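Local coordinates for protein 1,3-alpha-isomaltosidase (Kribbella flavida DSM 17836, PDB 5X3I) that hydrolyses the alpha-1,3-glucosidic linkages of the cyclic tetrasaccharide cyclobis-(1-6)-alpha-nigerosyl to release isomaltose during intracellular carbohydrate breakdown, at residues R621-P624 with L625-F629. The protein carries 1 engineered substitution. Numbering follows the deposited sequence.
Sequences RVVP and LFRRF
Arg621 and Leu625 are joined by a backbone bond, Leu625 N donating to Arg621 O at 3.0 Å. The leucine side chain lies close against the same carbonyl, its CB 3.2 Å from Arg621 O, while CD1 reaches back to Arg621 CB. Leu723, from a loop, touches both side chains. One residue on, Phe626 N binds Val622 O at 2.9 Å, and the two side chains turn into the interior: Val622 against helices 610-617 and 576-586, Phe626 against Pro610, Ala583 and Leu301. The i to i+4 pattern belongs to helix 622-650, which follows the last strand of the parallel eight-stranded TIM barrel of this family 31 glycosidase and packs here on two preceding helices. Pro624, which has no amide hydrogen to give, still accepts from Arg628 N through its carbonyl.

On the more open side Arg627 lies across Val623 and Pro624, and the exposed Arg628 follows, its CG 3.4 Å from Pro624 O. With CG anti to the backbone N (chi1 -176°) and a bend at chi3, Arg627 carries its guanidinium back along the helix, where NH1 lies 3.8 Å from Val623 CG1 and NH2 3.8 Å from Pro624 CA. Both are oblique van der Waals contacts; the polar hold on NH1 comes from Leu324 O. The exposed Arg621 guanidinium instead leads away from the turn to a salt bridge with Asp619.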
# COMPACT_ATOMS: atom_id res chain seq x y z
N ARG A 621 12.02 19.83 -24.77
CA ARG A 621 13.04 19.17 -23.98
C ARG A 621 12.59 17.85 -23.37
O ARG A 621 13.42 17.05 -22.96
CB ARG A 621 13.51 20.08 -22.85
CG ARG A 621 14.17 21.36 -23.30
CD ARG A 621 14.34 22.29 -22.12
NE ARG A 621 13.07 22.70 -21.55
CZ ARG A 621 12.95 23.48 -20.48
NH1 ARG A 621 14.03 23.93 -19.85
NH2 ARG A 621 11.75 23.82 -20.03
N VAL A 622 11.29 17.60 -23.32
CA VAL A 622 10.78 16.46 -22.54
C VAL A 622 11.22 15.09 -23.11
O VAL A 622 11.77 14.27 -22.38
CB VAL A 622 9.25 16.49 -22.44
CG1 VAL A 622 8.74 15.22 -21.78
CG2 VAL A 622 8.81 17.71 -21.62
N VAL A 623 10.99 14.86 -24.39
CA VAL A 623 11.40 13.59 -24.98
C VAL A 623 12.92 13.37 -24.92
O VAL A 623 13.35 12.36 -24.39
CB VAL A 623 10.89 13.46 -26.43
CG1 VAL A 623 11.60 12.32 -27.15
CG2 VAL A 623 9.37 13.26 -26.44
N PRO A 624 13.73 14.33 -25.42
CA PRO A 624 15.18 14.07 -25.40
C PRO A 624 15.76 13.89 -24.00
O PRO A 624 16.63 13.05 -23.80
CB PRO A 624 15.77 15.33 -26.05
CG PRO A 624 14.67 15.93 -26.81
CD PRO A 624 13.44 15.63 -26.03
N LEU A 625 15.28 14.65 -23.03
CA LEU A 625 15.83 14.53 -21.69
C LEU A 625 15.35 13.23 -21.02
O LEU A 625 16.13 12.56 -20.36
CB LEU A 625 15.47 15.74 -20.84
CG LEU A 625 16.18 17.04 -21.23
CD1 LEU A 625 15.91 18.12 -20.18
CD2 LEU A 625 17.66 16.82 -21.40
N PHE A 626 14.08 12.88 -21.20
CA PHE A 626 13.59 11.62 -20.66
C PHE A 626 14.40 10.47 -21.27
O PHE A 626 14.81 9.58 -20.56
CB PHE A 626 12.11 11.43 -20.93
CG PHE A 626 11.51 10.25 -20.21
CD1 PHE A 626 10.83 10.43 -19.01
CD2 PHE A 626 11.63 8.97 -20.72
CE1 PHE A 626 10.27 9.36 -18.33
CE2 PHE A 626 11.07 7.88 -20.05
CZ PHE A 626 10.39 8.08 -18.85
N ARG A 627 14.62 10.53 -22.58
CA ARG A 627 15.43 9.53 -23.27
C ARG A 627 16.81 9.40 -22.63
O ARG A 627 17.28 8.29 -22.40
CB ARG A 627 15.56 9.86 -24.76
CG ARG A 627 16.30 8.80 -25.59
CD ARG A 627 16.01 8.97 -27.10
NE ARG A 627 16.23 10.34 -27.54
CZ ARG A 627 15.45 11.03 -28.36
NH1 ARG A 627 14.37 10.48 -28.89
NH2 ARG A 627 15.76 12.28 -28.66
N ARG A 628 17.45 10.52 -22.34
CA ARG A 628 18.74 10.49 -21.65
C ARG A 628 18.65 9.76 -20.32
O ARG A 628 19.49 8.92 -20.01
CB ARG A 628 19.29 11.90 -21.41
CG ARG A 628 19.84 12.58 -22.64
CD ARG A 628 20.86 13.63 -22.22
NE ARG A 628 20.70 14.88 -22.95
CZ ARG A 628 21.28 16.02 -22.59
NH1 ARG A 628 22.06 16.06 -21.51
NH2 ARG A 628 21.09 17.12 -23.30
N PHE A 629 17.63 10.08 -19.54
CA PHE A 629 17.45 9.45 -18.24
C PHE A 629 17.25 7.95 -18.40
O PHE A 629 17.87 7.16 -17.70
CB PHE A 629 16.27 10.07 -17.49
CG PHE A 629 16.41 11.55 -17.23
CD1 PHE A 629 17.65 12.10 -16.98
CD2 PHE A 629 15.31 12.38 -17.24
CE1 PHE A 629 17.78 13.45 -16.74
CE2 PHE A 629 15.45 13.73 -17.00
CZ PHE A 629 16.68 14.26 -16.75